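Local coordinates for protein CDP-archaeol synthase (Aeropyrum pernix K1, PDB 5GUF) that catalyses, with magnesium, the transfer of a cytidylyl group from CTP to a geranylgeranylated glycerol phosphate, giving CDP-archaeol for archaeal membrane lipids, at residues D12-A17 with V147-A152; L94-G99 with L124-G129. All blocks are in the same frame, centred on the assembly; numbering follows the deposited sequence.

Contact 1: D12-A17 with V147-A152. With MG (magnesium ion), chain D.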
ATOM      1  N   ASP A  12      -0.635 -15.708  14.194  1.00 31.83           N
ATOM      2  CA  ASP A  12      -0.902 -14.690  15.201  1.00 32.39           C
ATOM      3  C   ASP A  12       0.363 -14.175  15.867  1.00 33.59           C
ATOM      4  O   ASP A  12       0.272 -13.522  16.908  1.00 43.16           O
ATOM      5  CB  ASP A  12      -1.878 -15.221  16.270  1.00 36.84           C
ATOM      6  CG  ASP A  12      -1.486 -16.603  16.809  1.00 40.55           C
ATOM      7  OD1 ASP A  12      -0.342 -17.066  16.593  1.00 37.46           O
ATOM      8  OD2 ASP A  12      -2.345 -17.232  17.466  1.00 46.70           O
ATOM      9  N   ASN A  13       1.537 -14.434  15.311  1.00 35.87           N
ATOM     10  CA  ASN A  13       2.716 -13.717  15.757  1.00 35.27           C
ATOM     11  C   ASN A  13       3.654 -13.562  14.569  1.00 33.97           C
ATOM     12  O   ASN A  13       3.592 -14.335  13.607  1.00 34.23           O
ATOM     13  CB  ASN A  13       3.385 -14.421  16.948  1.00 37.11           C
ATOM     14  CG  ASN A  13       4.103 -15.675  16.553  1.00 39.11           C
ATOM     15  OD1 ASN A  13       5.262 -15.636  16.134  1.00 44.54           O
ATOM     16  ND2 ASN A  13       3.422 -16.801  16.669  1.00 39.36           N
ATOM     17  N   ILE A  14       4.526 -12.553  14.652  1.00 36.53           N
ATOM     18  CA  ILE A  14       5.276 -12.106  13.481  1.00 31.31           C
ATOM     19  C   ILE A  14       6.311 -13.136  13.063  1.00 35.20           C
ATOM     20  O   ILE A  14       6.598 -13.274  11.868  1.00 39.91           O
ATOM     21  CB  ILE A  14       5.924 -10.729  13.729  1.00 36.07           C
ATOM     22  CG1 ILE A  14       6.588 -10.212  12.449  1.00 40.94           C
ATOM     23  CG2 ILE A  14       6.958 -10.804  14.838  1.00 39.51           C
ATOM     24  CD1 ILE A  14       5.630 -10.074  11.266  1.00 41.59           C
ATOM     25  N   LEU A  15       6.874 -13.885  14.014  1.00 33.50           N
ATOM     26  CA  LEU A  15       7.835 -14.919  13.649  1.00 36.40           C
ATOM     27  C   LEU A  15       7.156 -16.057  12.898  1.00 36.09           C
ATOM     28  O   LEU A  15       7.715 -16.595  11.931  1.00 35.70           O
ATOM     29  CB  LEU A  15       8.545 -15.440  14.897  1.00 35.21           C
ATOM     30  CG  LEU A  15       9.427 -16.680  14.694  1.00 45.68           C
ATOM     31  CD1 LEU A  15      10.453 -16.438  13.606  1.00 40.81           C
ATOM     32  CD2 LEU A  15      10.115 -17.116  16.011  1.00 47.62           C
ATOM     33  N   GLU A  16       5.939 -16.416  13.313  1.00 31.25           N
ATOM     34  CA  GLU A  16       5.189 -17.459  12.623  1.00 31.94           C
ATOM     35  C   GLU A  16       4.789 -16.999  11.224  1.00 31.75           C
ATOM     36  O   GLU A  16       4.874 -17.768  10.260  1.00 31.70           O
ATOM     37  CB  GLU A  16       3.977 -17.849  13.487  1.00 32.10           C
ATOM     38  CG  GLU A  16       2.930 -18.788  12.879  1.00 34.76           C
ATOM     39  CD  GLU A  16       1.867 -19.232  13.917  1.00 39.21           C
ATOM     40  OE1 GLU A  16       1.566 -20.446  14.020  1.00 33.19           O
ATOM     41  OE2 GLU A  16       1.343 -18.360  14.645  1.00 32.06           O
ATOM     42  N   ALA A  17       4.398 -15.731  11.083  1.00 32.54           N
ATOM     43  CA  ALA A  17       4.159 -15.187   9.750  1.00 31.11           C
ATOM     44  C   ALA A  17       5.435 -15.198   8.926  1.00 31.49           C
ATOM     45  O   ALA A  17       5.408 -15.476   7.722  1.00 33.12           O
ATOM     46  CB  ALA A  17       3.610 -13.763   9.847  1.00 28.92           C
ATOM     47  N   VAL A 147      -0.754  -6.926   9.094  1.00 30.19           N
ATOM     48  CA  VAL A 147      -0.141  -5.615   8.930  1.00 33.96           C
ATOM     49  C   VAL A 147       1.342  -5.661   9.295  1.00 38.55           C
ATOM     50  O   VAL A 147       2.190  -5.130   8.569  1.00 37.09           O
ATOM     51  CB  VAL A 147      -0.898  -4.574   9.772  1.00 39.88           C
ATOM     52  CG1 VAL A 147      -0.165  -3.232   9.750  1.00 41.75           C
ATOM     53  CG2 VAL A 147      -2.334  -4.435   9.267  1.00 31.15           C
ATOM     54  N   GLU A 148       1.679  -6.298  10.422  1.00 37.78           N
ATOM     55  CA  GLU A 148       3.078  -6.366  10.846  1.00 43.59           C
ATOM     56  C   GLU A 148       3.955  -6.987   9.768  1.00 34.52           C
ATOM     57  O   GLU A 148       4.993  -6.434   9.413  1.00 40.40           O
ATOM     58  CB  GLU A 148       3.205  -7.151  12.152  1.00 37.52           C
ATOM     59  CG  GLU A 148       2.664  -6.405  13.353  1.00 41.59           C
ATOM     60  CD  GLU A 148       2.615  -7.255  14.605  1.00 51.40           C
ATOM     61  OE1 GLU A 148       3.046  -8.432  14.561  1.00 62.36           O
ATOM     62  OE2 GLU A 148       2.150  -6.741  15.643  1.00 57.98           O
ATOM     63  N   ALA A 149       3.548  -8.142   9.240  1.00 34.48           N
ATOM     64  CA  ALA A 149       4.317  -8.789   8.180  1.00 43.89           C
ATOM     65  C   ALA A 149       4.492  -7.876   6.968  1.00 42.37           C
ATOM     66  O   ALA A 149       5.584  -7.807   6.389  1.00 42.71           O
ATOM     67  CB  ALA A 149       3.645 -10.100   7.769  1.00 36.17           C
ATOM     68  N   ALA A 150       3.431  -7.161   6.572  1.00 41.51           N
ATOM     69  CA  ALA A 150       3.557  -6.218   5.463  1.00 44.78           C
ATOM     70  C   ALA A 150       4.604  -5.153   5.764  1.00 42.41           C
ATOM     71  O   ALA A 150       5.429  -4.824   4.904  1.00 38.94           O
ATOM     72  CB  ALA A 150       2.210  -5.567   5.151  1.00 35.32           C
ATOM     73  N   ALA A 151       4.589  -4.612   6.986  1.00 45.99           N
ATOM     74  CA  ALA A 151       5.585  -3.625   7.381  1.00 38.84           C
ATOM     75  C   ALA A 151       6.961  -4.253   7.524  1.00 45.30           C
ATOM     76  O   ALA A 151       7.978  -3.573   7.332  1.00 48.07           O
ATOM     77  CB  ALA A 151       5.174  -2.950   8.690  1.00 34.26           C
ATOM     78  N   ALA A 152       7.020  -5.540   7.867  1.00 40.98           N
ATOM     79  CA  ALA A 152       8.307  -6.221   7.903  1.00 41.00           C
ATOM     80  C   ALA A 152       8.850  -6.418   6.502  1.00 46.01           C
ATOM     81  O   ALA A 152      10.069  -6.394   6.300  1.00 49.27           O
ATOM     82  CB  ALA A 152       8.186  -7.560   8.623  1.00 38.83           C
TER
HETATM   83 MG    MG D 203      -0.326 -19.426  15.685  1.00 18.53          MG
HETATM   84  O   HOH W   1      -1.929 -19.658  17.619  1.00 31.17           O
HETATM   85  O   HOH W   2       3.751 -10.655  16.751  1.00 46.13           O
HETATM   86  O   HOH W   3       0.662 -19.409  17.177  1.00 41.24           O
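I14 and A17, on the first turn of helix 14-29, pack against E148, A149 and A152 of helix 143-161. The apolar part is carried by one branch of I14. With CG1 anti to the backbone N (chi1 -174°), the side chain runs out to the other helix and its CD1 comes down on A149, 3.5 Å from A149 N and 4.0 Å from A149 CB; A152 CB is a looser neighbour of the same methyl, at 4.5 Å. One turn on, A17 CB meets A149 CB at 4.2 Å, methyl against methyl, and W141 of strand 140-141 touches both alanines.

The polar link is a water. The amide of I14 donates to it, and the water donates in turn to E148 OE1, whose extended chain brings OE1 to 3.8 Å from I14 CB. N13 is the N-cap of the helix: its OD1 accepts from E16 N at 3.0 Å, the donor standing well out of the amide's carbonyl plane.

Metal binding faces away from helix 143-161. D12 OD1 binds a magnesium ion that E16 grips with both oxygens, OE2 at 2.2 Å and OE1 longer at 2.7 Å; D8, the R10 carbonyl oxygen and two waters are among the other ligands. D12 OD2 also accepts from one of these waters.

The ion probably offsets the mutual repulsion of the carboxylates of D12 and E16, and with the N-cap it probably orders the start of helix 14-29. Across the contact, the hold on helix 143-161 rests on the methyl contacts and the single water bridge.

Contact 2: L94-G99 with L124-G129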
ATOM      1  N   LEU A  94       3.680 -19.840  -5.654  1.00 27.98           N
ATOM      2  CA  LEU A  94       2.898 -19.489  -6.840  1.00 34.81           C
ATOM      3  C   LEU A  94       2.080 -18.224  -6.608  1.00 30.40           C
ATOM      4  O   LEU A  94       2.020 -17.350  -7.479  1.00 32.59           O
ATOM      5  CB  LEU A  94       1.984 -20.648  -7.250  1.00 28.94           C
ATOM      6  CG  LEU A  94       2.757 -21.802  -7.893  1.00 35.88           C
ATOM      7  CD1 LEU A  94       1.853 -22.964  -8.256  1.00 37.93           C
ATOM      8  CD2 LEU A  94       3.537 -21.318  -9.117  1.00 36.80           C
ATOM      9  N   GLY A  95       1.452 -18.103  -5.440  1.00 27.29           N
ATOM     10  CA  GLY A  95       0.727 -16.879  -5.140  1.00 32.97           C
ATOM     11  C   GLY A  95       1.632 -15.660  -5.102  1.00 34.05           C
ATOM     12  O   GLY A  95       1.258 -14.577  -5.555  1.00 33.59           O
ATOM     13  N   ALA A  96       2.832 -15.814  -4.552  1.00 29.30           N
ATOM     14  CA  ALA A  96       3.763 -14.701  -4.575  1.00 29.14           C
ATOM     15  C   ALA A  96       4.114 -14.330  -6.007  1.00 30.34           C
ATOM     16  O   ALA A  96       4.153 -13.147  -6.355  1.00 34.38           O
ATOM     17  CB  ALA A  96       5.025 -15.045  -3.786  1.00 29.47           C
ATOM     18  N   LEU A  97       4.348 -15.335  -6.858  1.00 28.78           N
ATOM     19  CA  LEU A  97       4.720 -15.057  -8.243  1.00 34.49           C
ATOM     20  C   LEU A  97       3.545 -14.466  -9.020  1.00 38.22           C
ATOM     21  O   LEU A  97       3.731 -13.558  -9.841  1.00 41.92           O
ATOM     22  CB  LEU A  97       5.232 -16.332  -8.914  1.00 28.45           C
ATOM     23  CG  LEU A  97       6.554 -16.863  -8.349  1.00 38.61           C
ATOM     24  CD1 LEU A  97       6.852 -18.312  -8.805  1.00 37.63           C
ATOM     25  CD2 LEU A  97       7.729 -15.925  -8.645  1.00 34.21           C
ATOM     26  N   ALA A  98       2.329 -14.964  -8.769  1.00 26.81           N
ATOM     27  CA  ALA A  98       1.146 -14.448  -9.448  1.00 30.29           C
ATOM     28  C   ALA A  98       0.866 -13.008  -9.036  1.00 38.60           C
ATOM     29  O   ALA A  98       0.534 -12.166  -9.882  1.00 33.02           O
ATOM     30  CB  ALA A  98      -0.063 -15.345  -9.145  1.00 21.49           C
ATOM     31  N   GLY A  99       1.020 -12.708  -7.739  1.00 31.59           N
ATOM     32  CA  GLY A  99       0.786 -11.356  -7.256  1.00 29.49           C
ATOM     33  C   GLY A  99       1.793 -10.353  -7.796  1.00 39.22           C
ATOM     34  O   GLY A  99       1.448  -9.206  -8.082  1.00 36.42           O
ATOM     35  N   LEU A 124       4.737  -4.990  -2.130  1.00 35.25           N
ATOM     36  CA  LEU A 124       3.698  -5.722  -1.429  1.00 37.33           C
ATOM     37  C   LEU A 124       2.865  -6.646  -2.314  1.00 45.21           C
ATOM     38  O   LEU A 124       2.167  -7.515  -1.776  1.00 41.85           O
ATOM     39  CB  LEU A 124       2.779  -4.735  -0.700  1.00 37.65           C
ATOM     40  CG  LEU A 124       3.451  -4.063   0.502  1.00 44.05           C
ATOM     41  CD1 LEU A 124       2.455  -3.225   1.283  1.00 38.66           C
ATOM     42  CD2 LEU A 124       4.116  -5.104   1.412  1.00 44.62           C
ATOM     43  N   ASP A 125       2.945  -6.514  -3.646  1.00 38.62           N
ATOM     44  CA  ASP A 125       2.094  -7.303  -4.539  1.00 29.77           C
ATOM     45  C   ASP A 125       2.293  -8.801  -4.333  1.00 29.12           C
ATOM     46  O   ASP A 125       1.326  -9.566  -4.319  1.00 34.96           O
ATOM     47  CB  ASP A 125       2.379  -6.923  -5.995  1.00 33.08           C
ATOM     48  CG  ASP A 125       3.890  -6.949  -6.340  1.00 45.45           C
ATOM     49  OD1 ASP A 125       4.734  -7.326  -5.483  1.00 45.70           O
ATOM     50  OD2 ASP A 125       4.244  -6.592  -7.483  1.00 47.57           O
ATOM     51  N   PHE A 126       3.538  -9.239  -4.200  1.00 29.30           N
ATOM     52  CA  PHE A 126       3.808 -10.654  -3.979  1.00 33.46           C
ATOM     53  C   PHE A 126       3.324 -11.096  -2.601  1.00 35.10           C
ATOM     54  O   PHE A 126       2.888 -12.243  -2.434  1.00 31.57           O
ATOM     55  CB  PHE A 126       5.314 -10.933  -4.128  1.00 29.85           C
ATOM     56  CG  PHE A 126       6.079 -10.652  -2.886  1.00 34.72           C
ATOM     57  CD1 PHE A 126       6.532  -9.376  -2.616  1.00 35.88           C
ATOM     58  CD2 PHE A 126       6.278 -11.646  -1.931  1.00 36.46           C
ATOM     59  CE1 PHE A 126       7.206  -9.104  -1.433  1.00 33.03           C
ATOM     60  CE2 PHE A 126       6.936 -11.364  -0.748  1.00 37.08           C
ATOM     61  CZ  PHE A 126       7.408 -10.087  -0.514  1.00 32.48           C
ATOM     62  N   TYR A 127       3.423 -10.209  -1.606  1.00 26.82           N
ATOM     63  CA  TYR A 127       2.952 -10.525  -0.263  1.00 30.06           C
ATOM     64  C   TYR A 127       1.449 -10.751  -0.244  1.00 34.45           C
ATOM     65  O   TYR A 127       0.963 -11.657   0.449  1.00 35.60           O
ATOM     66  CB  TYR A 127       3.341  -9.403   0.700  1.00 32.29           C
ATOM     67  CG  TYR A 127       2.696  -9.491   2.062  1.00 38.20           C
ATOM     68  CD1 TYR A 127       3.113 -10.433   2.988  1.00 42.30           C
ATOM     69  CD2 TYR A 127       1.666  -8.622   2.428  1.00 39.38           C
ATOM     70  CE1 TYR A 127       2.527 -10.516   4.239  1.00 36.08           C
ATOM     71  CE2 TYR A 127       1.074  -8.702   3.679  1.00 39.21           C
ATOM     72  CZ  TYR A 127       1.510  -9.660   4.576  1.00 41.31           C
ATOM     73  OH  TYR A 127       0.937  -9.761   5.829  1.00 43.61           O
ATOM     74  N   LEU A 128       0.704  -9.949  -1.013  1.00 34.02           N
ATOM     75  CA  LEU A 128      -0.754 -10.035  -1.075  1.00 34.77           C
ATOM     76  C   LEU A 128      -1.218 -11.283  -1.820  1.00 33.61           C
ATOM     77  O   LEU A 128      -2.199 -11.918  -1.418  1.00 37.44           O
ATOM     78  CB  LEU A 128      -1.313  -8.770  -1.744  1.00 41.99           C
ATOM     79  CG  LEU A 128      -1.148  -7.442  -0.983  1.00 45.23           C
ATOM     80  CD1 LEU A 128      -1.431  -6.216  -1.857  1.00 40.75           C
ATOM     81  CD2 LEU A 128      -2.039  -7.431   0.268  1.00 36.67           C
ATOM     82  N   GLY A 129      -0.543 -11.643  -2.912  1.00 29.08           N
ATOM     83  CA  GLY A 129      -0.836 -12.918  -3.552  1.00 33.22           C
ATOM     84  C   GLY A 129      -0.556 -14.106  -2.641  1.00 31.60           C
ATOM     85  O   GLY A 129      -1.365 -15.031  -2.533  1.00 29.71           O
TER
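A96 and F126 lie level where helices 84-109 and 121-136 cross, CA atoms 4.1 Å apart. The axes of the two short segments approach to 6.5 Å, with 136° between their N-to-C directions, closer to antiparallel than parallel. F126 CB rests on A96 O at 3.3 Å. CG is turned between its own N and carbonyl carbon (chi1 84°), which stands the ring up beside the interface instead of in it; A96 CB comes to the ring's edge near its plane, 4.1 Å from CD2. Y127 CB lies over one ring face, and M25 and N28 of helix 14-29 also touch F126.

D125 points out at the G99 end of the crossing, its CB 3.2 Å from G99 O. Its chi1 of 50° turns the carboxylate back to F126 N, whose N-H reaches OD1 from above the carboxylate plane in a short, bent bond (2.6 Å). Along the crossing the backbones themselves meet. G129 CA points a C-H at G95 O (3.3 Å), A96 CA at F126 O and G99 CA at D125 O, and the CA atoms of G99 and G129 are 4.3 Å apart.

G95 and G99 have GxxxG spacing, with G129 opposite, as in tightly packed transmembrane helix pairs.

Overall arrangement
Contact 1 joins the first long helix, 14-29, to the last, 143-161, and contact 2 pairs helices 84-109 and 121-136, which fall between them in sequence. Their centres are about 16 Å apart: contact 2 is near the middle of the chain, contact 1 toward one end of the bundle. Helix 121-136 connects them, since Y127 reaches A149 and A150 and bonds through OH to the carbonyl of A146; helix 14-29, which opens contact 1, also reaches contact 2 through A24. One helical bundle thus spans from the magnesium site at D12 and E16 to D125, whose side chain is about 4 Å from a bound potassium ion and about 6 Å from bound CTP.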